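Local coordinates for protein putative phosphatase (Clostridium difficile, PDB 3SD7) that probably acts as a phosphatase of the haloacid dehalogenase-like hydrolase family, although its natural substrate is not established, at residues Ile31-Leu36 with Gln173-Leu178; Gly38-Pro43 with Thr142-Phe147; Gly46-Ile51 with Gln69-Pro74; Phe153-Gly158 with Asp177-Lys182. All coordinates share one frame; numbering follows the deposited sequence.

Contact 1 (Ile31-Leu36 with Gln173-Leu178)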
loop_
_atom_site.group_PDB
_atom_site.type_symbol
_atom_site.label_atom_id
_atom_site.label_comp_id
_atom_site.label_asym_id
_atom_site.label_seq_id
_atom_site.Cartn_x
_atom_site.Cartn_y
_atom_site.Cartn_z
ATOM N N ILE A 31 2.344 -2.023 -18.909
ATOM C CA ILE A 31 3.046 -1.843 -17.640
ATOM C C ILE A 31 1.981 -1.511 -16.589
ATOM O O ILE A 31 1.254 -0.520 -16.741
ATOM C CB ILE A 31 4.131 -0.707 -17.725
ATOM C CG1 ILE A 31 5.183 -1.042 -18.809
ATOM C CG2 ILE A 31 4.752 -0.451 -16.332
ATOM C CD1 ILE A 31 6.312 0.006 -18.947
ATOM N N VAL A 32 1.897 -2.299 -15.515
ATOM C CA VAL A 32 0.883 -2.102 -14.483
ATOM C C VAL A 32 1.587 -1.942 -13.151
ATOM O O VAL A 32 2.374 -2.815 -12.738
ATOM C CB VAL A 32 -0.071 -3.278 -14.379
ATOM C CG1 VAL A 32 -1.214 -2.978 -13.379
ATOM C CG2 VAL A 32 -0.637 -3.665 -15.779
ATOM N N LEU A 33 1.356 -0.805 -12.521
ATOM C CA LEU A 33 1.919 -0.518 -11.223
ATOM C C LEU A 33 0.855 -0.748 -10.161
ATOM O O LEU A 33 -0.316 -0.421 -10.364
ATOM C CB LEU A 33 2.389 0.921 -11.116
ATOM C CG LEU A 33 3.602 1.343 -11.906
ATOM C CD1 LEU A 33 3.325 1.390 -13.387
ATOM C CD2 LEU A 33 4.098 2.708 -11.388
ATOM N N PHE A 34 1.279 -1.298 -9.033
ATOM C CA PHE A 34 0.418 -1.526 -7.905
ATOM C C PHE A 34 0.958 -0.907 -6.614
ATOM O O PHE A 34 2.139 -0.997 -6.341
ATOM C CB PHE A 34 0.262 -3.029 -7.602
ATOM C CG PHE A 34 -0.459 -3.807 -8.642
ATOM C CD1 PHE A 34 -1.821 -4.094 -8.482
ATOM C CD2 PHE A 34 0.216 -4.338 -9.741
ATOM C CE1 PHE A 34 -2.488 -4.836 -9.415
ATOM C CE2 PHE A 34 -0.489 -5.103 -10.689
ATOM C CZ PHE A 34 -1.820 -5.337 -10.515
ATOM N N ASP A 35 0.084 -0.287 -5.831
ATOM C CA ASP A 35 0.427 0.065 -4.462
ATOM C C ASP A 35 0.358 -1.280 -3.675
ATOM O O ASP A 35 -0.086 -2.310 -4.209
ATOM C CB ASP A 35 -0.504 1.129 -3.912
ATOM C CG ASP A 35 0.171 1.979 -2.807
ATOM O OD1 ASP A 35 0.928 1.423 -2.006
ATOM O OD2 ASP A 35 -0.038 3.226 -2.769
ATOM N N LEU A 36 0.792 -1.286 -2.437
ATOM C CA LEU A 36 0.854 -2.522 -1.639
ATOM C C LEU A 36 -0.315 -2.650 -0.670
ATOM O O LEU A 36 -1.295 -3.358 -0.956
ATOM C CB LEU A 36 2.195 -2.592 -0.899
ATOM C CG LEU A 36 2.394 -3.888 -0.099
ATOM C CD1 LEU A 36 2.742 -5.069 -1.017
ATOM C CD2 LEU A 36 3.484 -3.672 0.907
ATOM N N GLN A 173 7.473 7.573 -10.662
ATOM C CA GLN A 173 8.460 7.993 -11.639
ATOM C C GLN A 173 9.726 7.140 -11.554
ATOM O O GLN A 173 10.287 6.756 -12.577
ATOM C CB GLN A 173 8.838 9.453 -11.443
ATOM C CG GLN A 173 9.759 9.974 -12.535
ATOM C CD GLN A 173 9.081 10.002 -13.900
ATOM O OE1 GLN A 173 9.496 9.320 -14.836
ATOM N NE2 GLN A 173 8.006 10.742 -13.993
ATOM N N TYR A 174 10.181 6.868 -10.337
ATOM C CA TYR A 174 11.390 6.062 -10.140
ATOM C C TYR A 174 11.272 4.697 -10.815
ATOM O O TYR A 174 12.158 4.267 -11.527
ATOM C CB TYR A 174 11.707 5.888 -8.627
ATOM C CG TYR A 174 12.851 4.915 -8.363
ATOM C CD1 TYR A 174 14.177 5.286 -8.574
ATOM C CD2 TYR A 174 12.603 3.629 -7.934
ATOM C CE1 TYR A 174 15.219 4.377 -8.351
ATOM C CE2 TYR A 174 13.638 2.726 -7.715
ATOM C CZ TYR A 174 14.919 3.094 -7.921
ATOM O OH TYR A 174 15.929 2.168 -7.685
ATOM N N VAL A 175 10.135 4.032 -10.624
ATOM C CA VAL A 175 9.978 2.697 -11.124
ATOM C C VAL A 175 9.792 2.680 -12.651
ATOM O O VAL A 175 10.312 1.800 -13.327
ATOM C CB VAL A 175 8.913 1.958 -10.235
ATOM C CG1 VAL A 175 7.517 2.140 -10.796
ATOM C CG2 VAL A 175 9.287 0.550 -10.044
ATOM N N LEU A 176 9.110 3.685 -13.214
ATOM C CA LEU A 176 9.033 3.813 -14.673
ATOM C C LEU A 176 10.398 4.109 -15.294
ATOM O O LEU A 176 10.715 3.636 -16.401
ATOM C CB LEU A 176 8.061 4.923 -15.089
ATOM C CG LEU A 176 6.593 4.638 -14.857
ATOM C CD1 LEU A 176 5.822 5.852 -15.384
ATOM C CD2 LEU A 176 6.158 3.342 -15.557
ATOM N N ASP A 177 11.211 4.914 -14.609
ATOM C CA ASP A 177 12.517 5.224 -15.136
ATOM C C ASP A 177 13.355 3.939 -15.230
ATOM O O ASP A 177 14.147 3.812 -16.138
ATOM C CB ASP A 177 13.218 6.293 -14.314
ATOM C CG ASP A 177 12.594 7.694 -14.495
ATOM O OD1 ASP A 177 11.799 7.897 -15.437
ATOM O OD2 ASP A 177 12.922 8.588 -13.697
ATOM N N LEU A 178 13.158 2.995 -14.316
ATOM C CA LEU A 178 13.909 1.725 -14.352
ATOM C C LEU A 178 13.533 0.888 -15.572
ATOM O O LEU A 178 14.333 0.083 -16.032
ATOM C CB LEU A 178 13.648 0.871 -13.111
ATOM C CG LEU A 178 14.116 1.410 -11.768
ATOM C CD1 LEU A 178 13.626 0.489 -10.647
ATOM C CD2 LEU A 178 15.659 1.620 -11.755
#
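L33 reaches from strand 31-34 to V175 and L176 of helix 168-179, and its side chain can be traced outward. CB points at the helix, and chi1 of -70° lays CG beside the backbone N, where CG is 4.1 Å from V175 CG1. At the branch, chi2 of 70° turns CD2 anti to CA, so this methyl reaches farthest from the strand. L33 CD2 meets V175 CG1 tip to tip at 3.5 Å, the shortest approach between the two segments. L33 CD1 turns to L176 instead and lies 4.1 Å from L176 CD2, the two leucines crossing at about a right angle. I31, two residues back on the same face of the strand, brings its CG2 to 4.1 Å from that same L176 CD2, which therefore touches both strand residues. The axes of strand and helix segment run roughly antiparallel, at 149°, and approach to 10.6 Å. This is helix-on-sheet packing in the Rossmann-like core of a haloacid dehalogenase fold, with 31-34 an inner strand of the parallel sheet. V187 of the neighbouring strand 187-191 also touches L33 and L176. Beyond the strand end comes D35, which fits the first aspartate of the family's DxDx(T/V) motif. D35 OD1 accepts L36 N at 2.7 Å through its anti lone pair and is also hydrogen-bonded to T133 OG1, while D35 OD2 forms a salt bridge with K168 NZ.

Contact 2 (Gly38-Pro43 with Thr142-Phe147)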
loop_
_atom_site.group_PDB
_atom_site.type_symbol
_atom_site.label_atom_id
_atom_site.label_comp_id
_atom_site.label_asym_id
_atom_site.label_seq_id
_atom_site.Cartn_x
_atom_site.Cartn_y
_atom_site.Cartn_z
ATOM N N GLY A 38 -3.623 -2.334 1.182
ATOM C CA GLY A 38 -4.958 -2.049 0.709
ATOM C C GLY A 38 -5.224 -2.305 -0.746
ATOM O O GLY A 38 -6.304 -2.079 -1.221
ATOM N N THR A 39 -4.208 -2.806 -1.469
ATOM C CA THR A 39 -4.293 -3.031 -2.905
ATOM C C THR A 39 -3.917 -4.492 -3.184
ATOM O O THR A 39 -4.694 -5.223 -3.776
ATOM C CB THR A 39 -3.392 -2.083 -3.649
ATOM O OG1 THR A 39 -3.799 -0.731 -3.364
ATOM C CG2 THR A 39 -3.494 -2.291 -5.160
ATOM N N LEU A 40 -2.725 -4.880 -2.776
ATOM C CA LEU A 40 -2.302 -6.279 -2.866
ATOM C C LEU A 40 -2.516 -7.045 -1.609
ATOM O O LEU A 40 -2.956 -8.213 -1.659
ATOM C CB LEU A 40 -0.815 -6.373 -3.230
ATOM C CG LEU A 40 -0.406 -5.760 -4.568
ATOM C CD1 LEU A 40 1.143 -5.757 -4.714
ATOM C CD2 LEU A 40 -1.038 -6.520 -5.728
ATOM N N THR A 41 -2.163 -6.439 -0.487
ATOM C CA THR A 41 -2.221 -7.095 0.837
ATOM C C THR A 41 -2.815 -6.164 1.885
ATOM O O THR A 41 -2.768 -4.944 1.756
ATOM C CB THR A 41 -0.813 -7.551 1.281
ATOM O OG1 THR A 41 0.074 -6.415 1.267
ATOM C CG2 THR A 41 -0.255 -8.621 0.317
ATOM N N ASP A 42 -3.398 -6.758 2.916
ATOM C CA ASP A 42 -4.044 -6.002 3.995
ATOM C C ASP A 42 -3.158 -6.098 5.258
ATOM O O ASP A 42 -2.972 -7.190 5.801
ATOM C CB ASP A 42 -5.442 -6.568 4.238
ATOM C CG ASP A 42 -6.245 -5.753 5.237
ATOM O OD1 ASP A 42 -5.676 -4.836 5.845
ATOM O OD2 ASP A 42 -7.438 -6.080 5.467
ATOM N N PRO A 43 -2.652 -4.961 5.753
ATOM C CA PRO A 43 -1.756 -4.968 6.893
ATOM C C PRO A 43 -2.452 -4.854 8.242
ATOM O O PRO A 43 -1.778 -4.713 9.257
ATOM C CB PRO A 43 -0.945 -3.699 6.661
ATOM C CG PRO A 43 -1.935 -2.757 6.083
ATOM C CD PRO A 43 -2.784 -3.600 5.180
ATOM N N THR A 142 9.578 -7.980 1.713
ATOM C CA THR A 142 9.388 -9.047 2.691
ATOM C C THR A 142 8.000 -9.658 2.558
ATOM O O THR A 142 7.837 -10.886 2.528
ATOM C CB THR A 142 9.627 -8.554 4.115
ATOM O OG1 THR A 142 11.014 -8.235 4.275
ATOM C CG2 THR A 142 9.243 -9.628 5.142
ATOM N N ILE A 143 7.000 -8.793 2.473
ATOM C CA ILE A 143 5.603 -9.223 2.352
ATOM C C ILE A 143 5.316 -9.931 1.034
ATOM O O ILE A 143 4.629 -10.952 1.010
ATOM C CB ILE A 143 4.664 -8.012 2.530
ATOM C CG1 ILE A 143 4.780 -7.492 3.963
ATOM C CG2 ILE A 143 3.245 -8.394 2.193
ATOM C CD1 ILE A 143 4.164 -6.094 4.157
ATOM N N LEU A 144 5.851 -9.431 -0.061
ATOM C CA LEU A 144 5.582 -10.041 -1.346
ATOM C C LEU A 144 6.274 -11.412 -1.414
ATOM O O LEU A 144 5.705 -12.362 -1.959
ATOM C CB LEU A 144 5.988 -9.138 -2.485
ATOM C CG LEU A 144 5.119 -7.862 -2.619
ATOM C CD1 LEU A 144 5.813 -6.880 -3.544
ATOM C CD2 LEU A 144 3.725 -8.173 -3.078
ATOM N N ARG A 145 7.460 -11.492 -0.814
ATOM C CA ARG A 145 8.170 -12.755 -0.686
ATOM C C ARG A 145 7.365 -13.743 0.191
ATOM O O ARG A 145 7.233 -14.920 -0.163
ATOM C CB ARG A 145 9.557 -12.505 -0.119
ATOM C CG ARG A 145 10.521 -11.937 -1.086
ATOM C CD ARG A 145 11.847 -11.587 -0.419
ATOM N NE ARG A 145 12.881 -11.428 -1.417
ATOM C CZ ARG A 145 13.743 -12.383 -1.792
ATOM N NH1 ARG A 145 13.750 -13.593 -1.247
ATOM N NH2 ARG A 145 14.614 -12.111 -2.725
ATOM N N TYR A 146 6.793 -13.271 1.311
ATOM C CA TYR A 146 5.985 -14.106 2.232
ATOM C C TYR A 146 4.800 -14.787 1.548
ATOM O O TYR A 146 4.440 -15.943 1.898
ATOM C CB TYR A 146 5.492 -13.244 3.410
ATOM C CG TYR A 146 4.601 -13.932 4.434
ATOM C CD1 TYR A 146 5.138 -14.466 5.596
ATOM C CD2 TYR A 146 3.225 -13.994 4.260
ATOM C CE1 TYR A 146 4.346 -15.072 6.538
ATOM C CE2 TYR A 146 2.402 -14.609 5.209
ATOM C CZ TYR A 146 2.974 -15.144 6.351
ATOM O OH TYR A 146 2.185 -15.753 7.301
ATOM N N PHE A 147 4.187 -14.086 0.594
ATOM C CA PHE A 147 3.035 -14.596 -0.186
ATOM C C PHE A 147 3.386 -15.240 -1.505
ATOM O O PHE A 147 2.500 -15.608 -2.286
ATOM C CB PHE A 147 1.978 -13.506 -0.386
ATOM C CG PHE A 147 1.281 -13.152 0.872
ATOM C CD1 PHE A 147 0.427 -14.059 1.483
ATOM C CD2 PHE A 147 1.474 -11.919 1.468
ATOM C CE1 PHE A 147 -0.212 -13.743 2.661
ATOM C CE2 PHE A 147 0.840 -11.602 2.645
ATOM C CZ PHE A 147 -0.003 -12.499 3.243
#
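L40 and L144 supply the purely aliphatic part of the contact: L40 CD1 lies 3.9 Å from L144 CD2, and the two side chains cross at about a right angle. Both also rest on V131 of strand 128-133. T41 contributes mixed contacts. Its chi1 of 56° holds OG1 between the backbone N and the carbonyl carbon, which leaves CG2 anti to that carbonyl carbon and beside the N. From there T41 OG1 is 3.9 Å from I143 CG2, a van der Waals approach, and T41 CG2 is 4.0 Å from the same methyl. The aromatic contact belongs to F147, the first residue past the helix: T41 CG2 approaches its ring obliquely, 3.9 Å from F147 CD2 and equally near CE2. One face of that ring is covered at its centre by CD2 of the adjacent Y146. In family terms, the turn after strand 31-34 and the short pairing of 41-42 with 110-111 are consistent with the squiggle and flap of haloacid dehalogenase enzymes, and here they pack on the last turn of helix 137-146. Among polar bonds, G38 N donates to T41 O at 2.8 Å within the first segment, and the D42 side chain accepts at OD1 from Y214 OH and K44 N. T39, two residues ahead of T41, fits the last position of the DxDx(T/V) motif, and its OG1 has a weak hydrogen bond to D192 OD1.

Contact 3 (Gly46-Ile51 with Gln69-Pro74)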
loop_
_atom_site.group_PDB
_atom_site.type_symbol
_atom_site.label_atom_id
_atom_site.label_comp_id
_atom_site.label_asym_id
_atom_site.label_seq_id
_atom_site.Cartn_x
_atom_site.Cartn_y
_atom_site.Cartn_z
ATOM N N GLY A 46 -1.067 -6.802 11.688
ATOM C CA GLY A 46 0.200 -6.344 12.221
ATOM C C GLY A 46 0.216 -4.914 12.693
ATOM O O GLY A 46 0.880 -4.588 13.679
ATOM N N ILE A 47 -0.474 -4.026 11.979
ATOM C CA ILE A 47 -0.502 -2.636 12.410
ATOM C C ILE A 47 -1.250 -2.504 13.740
ATOM O O ILE A 47 -0.762 -1.873 14.702
ATOM C CB ILE A 47 -1.112 -1.710 11.339
ATOM C CG1 ILE A 47 -0.202 -1.694 10.102
ATOM C CG2 ILE A 47 -1.298 -0.281 11.922
ATOM C CD1 ILE A 47 -0.767 -0.822 8.976
ATOM N N THR A 48 -2.426 -3.104 13.819
ATOM C CA THR A 48 -3.222 -2.983 15.043
ATOM C C THR A 48 -2.529 -3.683 16.229
ATOM O O THR A 48 -2.535 -3.176 17.365
ATOM C CB THR A 48 -4.666 -3.486 14.845
ATOM O OG1 THR A 48 -4.641 -4.837 14.391
ATOM C CG2 THR A 48 -5.407 -2.616 13.807
ATOM N N LYS A 49 -1.906 -4.823 15.982
ATOM C CA LYS A 49 -1.217 -5.526 17.074
ATOM C C LYS A 49 0.018 -4.762 17.561
ATOM O O LYS A 49 0.342 -4.802 18.765
ATOM C CB LYS A 49 -0.880 -6.952 16.694
ATOM C CG LYS A 49 -2.088 -7.835 16.649
ATOM C CD LYS A 49 -1.727 -9.258 16.347
ATOM C CE LYS A 49 -2.945 -10.157 16.478
ATOM N NZ LYS A 49 -2.609 -11.572 16.233
ATOM N N SER A 50 0.687 -4.067 16.645
ATOM C CA SER A 50 1.851 -3.251 16.992
ATOM C C SER A 50 1.417 -2.082 17.856
ATOM O O SER A 50 2.066 -1.781 18.855
ATOM C CB SER A 50 2.583 -2.752 15.750
ATOM O OG SER A 50 3.077 -3.826 14.970
ATOM N N ILE A 51 0.317 -1.417 17.478
ATOM C CA ILE A 51 -0.220 -0.331 18.294
ATOM C C ILE A 51 -0.650 -0.849 19.666
ATOM O O ILE A 51 -0.345 -0.235 20.696
ATOM C CB ILE A 51 -1.412 0.391 17.594
ATOM C CG1 ILE A 51 -0.928 1.043 16.307
ATOM C CG2 ILE A 51 -2.017 1.437 18.530
ATOM C CD1 ILE A 51 -2.027 1.703 15.454
ATOM N N GLN A 69 -9.058 2.119 13.180
ATOM C CA GLN A 69 -9.097 3.516 12.741
ATOM C C GLN A 69 -7.734 4.195 12.702
ATOM O O GLN A 69 -7.611 5.316 12.201
ATOM C CB GLN A 69 -10.042 4.331 13.623
ATOM C CG GLN A 69 -9.618 4.464 15.050
ATOM C CD GLN A 69 -10.645 5.179 15.901
ATOM O OE1 GLN A 69 -11.462 5.951 15.397
ATOM N NE2 GLN A 69 -10.603 4.929 17.203
ATOM N N PHE A 70 -6.703 3.519 13.214
ATOM C CA PHE A 70 -5.357 4.086 13.228
ATOM C C PHE A 70 -4.481 3.549 12.081
ATOM O O PHE A 70 -3.280 3.841 12.007
ATOM C CB PHE A 70 -4.701 3.888 14.594
ATOM C CG PHE A 70 -5.536 4.398 15.753
ATOM C CD1 PHE A 70 -6.021 5.706 15.755
ATOM C CD2 PHE A 70 -5.827 3.582 16.834
ATOM C CE1 PHE A 70 -6.783 6.189 16.801
ATOM C CE2 PHE A 70 -6.595 4.056 17.901
ATOM C CZ PHE A 70 -7.073 5.368 17.879
ATOM N N ILE A 71 -5.099 2.772 11.203
ATOM C CA ILE A 71 -4.472 2.328 9.971
ATOM C C ILE A 71 -4.628 3.474 8.975
ATOM O O ILE A 71 -5.749 3.786 8.521
ATOM C CB ILE A 71 -5.118 1.077 9.411
ATOM C CG1 ILE A 71 -5.017 -0.083 10.406
ATOM C CG2 ILE A 71 -4.438 0.664 8.119
ATOM C CD1 ILE A 71 -5.919 -1.252 10.030
ATOM N N GLY A 72 -3.524 4.128 8.644
ATOM C CA GLY A 72 -3.581 5.269 7.728
ATOM C C GLY A 72 -2.863 6.496 8.233
ATOM O O GLY A 72 -1.876 6.930 7.622
ATOM N N PRO A 73 -3.320 7.063 9.360
ATOM C CA PRO A 73 -2.663 8.282 9.821
ATOM C C PRO A 73 -1.289 8.033 10.458
ATOM O O PRO A 73 -1.005 6.921 10.927
ATOM C CB PRO A 73 -3.624 8.829 10.877
ATOM C CG PRO A 73 -4.384 7.636 11.360
ATOM C CD PRO A 73 -4.412 6.635 10.259
ATOM N N PRO A 74 -0.450 9.068 10.482
ATOM C CA PRO A 74 0.851 8.899 11.122
ATOM C C PRO A 74 0.703 8.483 12.579
ATOM O O PRO A 74 -0.217 8.938 13.265
ATOM C CB PRO A 74 1.460 10.304 11.059
ATOM C CG PRO A 74 0.690 11.030 10.018
ATOM C CD PRO A 74 -0.670 10.447 10.017
#
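I47 and I71 meet through matching first torsions: chi1 of -65° in I47 and -60° in I71 puts CG2 anti to the backbone N in both and CG1 beside it. I47 CG2 thereby comes 4.0 Å from I71 CG1, while I47 CD1 lies 4.1 Å from I71 CG2, a two-point contact in which each isoleucine uses both of its branches. The tip of I71 goes on to the next residue of the helix, its CD1 standing 4.0 Å from T48 CG2. The hydroxyl of T48 is engaged within the helix, with K44 O and E45 O. One turn after I47, I51 CD1 reaches F70 CB at 3.6 Å, with the two side chains at about a right angle. Inside the helix S50 OG donates to G46 O at 2.7 Å with a C=O...OG angle of 155°, and S50 N reaches that oxygen from the opposite face of its plane. Q69 CG covers one face of the F70 ring, over its centre. The contact packs helix 44-57 against the loop before helix 75-82, where F70 stacks edge-to-face with Y82, in the helical region between strands 41-42 and 110-111 that is consistent with a C1-type cap.

Contact 4 (Phe153-Gly158 with Asp177-Lys182)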
loop_
_atom_site.group_PDB
_atom_site.type_symbol
_atom_site.label_atom_id
_atom_site.label_comp_id
_atom_site.label_asym_id
_atom_site.label_seq_id
_atom_site.Cartn_x
_atom_site.Cartn_y
_atom_site.Cartn_z
ATOM N N PHE A 153 6.753 -9.525 -10.041
ATOM C CA PHE A 153 7.086 -8.114 -10.184
ATOM C C PHE A 153 8.530 -7.904 -10.643
ATOM O O PHE A 153 9.463 -8.468 -10.075
ATOM C CB PHE A 153 6.866 -7.376 -8.858
ATOM C CG PHE A 153 5.439 -7.399 -8.411
ATOM C CD1 PHE A 153 4.548 -6.483 -8.918
ATOM C CD2 PHE A 153 4.988 -8.347 -7.501
ATOM C CE1 PHE A 153 3.231 -6.506 -8.557
ATOM C CE2 PHE A 153 3.646 -8.369 -7.127
ATOM C CZ PHE A 153 2.776 -7.458 -7.672
ATOM N N LYS A 154 8.688 -7.081 -11.657
ATOM C CA LYS A 154 10.023 -6.767 -12.167
ATOM C C LYS A 154 10.795 -5.924 -11.191
ATOM O O LYS A 154 11.975 -6.206 -10.952
ATOM C CB LYS A 154 9.940 -6.096 -13.524
ATOM C CG LYS A 154 11.296 -5.922 -14.186
ATOM C CD LYS A 154 11.170 -5.446 -15.637
ATOM C CE LYS A 154 12.536 -5.312 -16.330
ATOM N NZ LYS A 154 13.320 -6.588 -16.452
ATOM N N TYR A 155 10.154 -4.870 -10.670
ATOM C CA TYR A 155 10.767 -3.961 -9.711
ATOM C C TYR A 155 9.777 -3.670 -8.614
ATOM O O TYR A 155 8.548 -3.622 -8.844
ATOM C CB TYR A 155 11.204 -2.659 -10.363
ATOM C CG TYR A 155 12.249 -2.825 -11.431
ATOM C CD1 TYR A 155 13.496 -3.325 -11.131
ATOM C CD2 TYR A 155 11.969 -2.491 -12.734
ATOM C CE1 TYR A 155 14.467 -3.473 -12.127
ATOM C CE2 TYR A 155 12.896 -2.640 -13.729
ATOM C CZ TYR A 155 14.144 -3.129 -13.430
ATOM O OH TYR A 155 15.082 -3.301 -14.415
ATOM N N ILE A 156 10.308 -3.450 -7.416
ATOM C CA ILE A 156 9.511 -3.131 -6.226
ATOM C C ILE A 156 10.193 -1.929 -5.624
ATOM O O ILE A 156 11.403 -1.989 -5.296
ATOM C CB ILE A 156 9.486 -4.302 -5.230
ATOM C CG1 ILE A 156 8.723 -5.502 -5.817
ATOM C CG2 ILE A 156 8.897 -3.862 -3.866
ATOM C CD1 ILE A 156 9.032 -6.853 -5.100
ATOM N N ALA A 157 9.447 -0.820 -5.518
ATOM C CA ALA A 157 9.937 0.445 -4.999
ATOM C C ALA A 157 9.046 1.015 -3.907
ATOM O O ALA A 157 7.867 1.283 -4.127
ATOM C CB ALA A 157 10.054 1.470 -6.113
ATOM N N GLY A 158 9.645 1.184 -2.733
ATOM C CA GLY A 158 9.012 1.806 -1.582
ATOM C C GLY A 158 9.896 2.903 -1.034
ATOM O O GLY A 158 10.765 3.457 -1.734
ATOM N N ASP A 177 11.211 4.914 -14.609
ATOM C CA ASP A 177 12.517 5.224 -15.136
ATOM C C ASP A 177 13.355 3.939 -15.230
ATOM O O ASP A 177 14.147 3.812 -16.138
ATOM C CB ASP A 177 13.218 6.293 -14.314
ATOM C CG ASP A 177 12.594 7.694 -14.495
ATOM O OD1 ASP A 177 11.799 7.897 -15.437
ATOM O OD2 ASP A 177 12.922 8.588 -13.697
ATOM N N LEU A 178 13.158 2.995 -14.316
ATOM C CA LEU A 178 13.909 1.725 -14.352
ATOM C C LEU A 178 13.533 0.888 -15.572
ATOM O O LEU A 178 14.333 0.083 -16.032
ATOM C CB LEU A 178 13.648 0.871 -13.111
ATOM C CG LEU A 178 14.116 1.410 -11.768
ATOM C CD1 LEU A 178 13.626 0.489 -10.647
ATOM C CD2 LEU A 178 15.659 1.620 -11.755
ATOM N N CYS A 179 12.316 1.082 -16.073
ATOM C CA CYS A 179 11.805 0.336 -17.210
ATOM C C CYS A 179 12.107 1.008 -18.512
ATOM O O CYS A 179 11.825 0.419 -19.563
ATOM C CB CYS A 179 10.307 0.143 -17.094
ATOM S SG CYS A 179 9.866 -0.965 -15.702
ATOM N N ASN A 180 12.679 2.211 -18.440
ATOM C CA ASN A 180 13.022 3.000 -19.603
ATOM C C ASN A 180 11.792 3.132 -20.471
ATOM O O ASN A 180 11.820 2.782 -21.632
ATOM C CB ASN A 180 14.149 2.330 -20.382
ATOM C CG ASN A 180 15.428 2.197 -19.563
ATOM O OD1 ASN A 180 15.865 3.146 -18.904
ATOM N ND2 ASN A 180 16.040 1.018 -19.613
ATOM N N VAL A 181 10.701 3.600 -19.876
ATOM C CA VAL A 181 9.439 3.743 -20.604
ATOM C C VAL A 181 9.395 4.963 -21.501
ATOM O O VAL A 181 9.855 6.038 -21.107
ATOM C CB VAL A 181 8.272 3.893 -19.644
ATOM C CG1 VAL A 181 6.991 4.272 -20.414
ATOM C CG2 VAL A 181 8.080 2.617 -18.859
ATOM N N LYS A 182 8.848 4.773 -22.706
ATOM C CA LYS A 182 8.578 5.863 -23.631
ATOM C C LYS A 182 7.068 6.082 -23.786
ATOM O O LYS A 182 6.595 7.215 -23.635
ATOM C CB LYS A 182 9.180 5.600 -25.004
ATOM C CG LYS A 182 8.448 6.355 -26.143
ATOM C CD LYS A 182 8.488 7.897 -26.003
ATOM C CE LYS A 182 7.633 8.591 -27.086
ATOM N NZ LYS A 182 7.828 10.074 -27.143
HETATM O O HOH W 1 14.522 -2.551 -17.171
#
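Y155 is bracketed by two consecutive residues, L178 over one face of its ring and C179 at its edge. Over the face, L178 CD1 makes a CH-pi contact, 3.9 Å from the ring centroid and 21° off the normal. L178 CB adds to this cover near the far rim, 3.6 Å from Y155 CE2. C179 SG instead lies close to the ring plane, 87° off the normal, in a sulfur-aromatic contact whose nearest approach is 3.9 Å to Y155 CD2. At the phenol end, water 1 lies at the ring's edge in its plane and links the segments: it donates to L178 O at 2.9 Å and is hydrogen-bonded to Y155 OH, also at 2.9 Å.

Behind this first shell, chi1 of -62° sets the Y155 ring beside its own backbone N, and K154 CG covers the face opposite L178, 3.7 Å above the plane, so the ring is sandwiched between aliphatic groups. On the other segment the helix finishes in a Schellman motif with N180 at positive phi, and N180 N bonds back to D177 O at 3.2 Å. Farther in, V175 touches Y155, and L130 of strand 128-133 touches both Y155 and C179. The contact thus ties the C-terminal end of helix 168-179 to strand 155-159, an outermost strand of the parallel sheet, whose other side, at I156, packs on helix 137-146.

Overall arrangement
Contacts 1 and 4 share helix 168-179 and the same parallel sheet, with centres 5 Å apart, yet differ in depth: contact 1 is buried and wholly aliphatic, whereas contact 4 lies at the surface and adds an aromatic ring, a sulfur atom and a bridging water. Contact 2, also buried, combines aliphatic and aromatic packing. It joins contact 1 through L36 and L40, and contact 4 through L144 packing on F153 and I156, with helix 137-146 leading into strand 155-159. Contact 3 is again apolar and mainly buried but stands apart among the helices, its nearest atoms about 10 Å from contact 1 and about 15 Å from contact 4; it adjoins contact 2 in sequence alone.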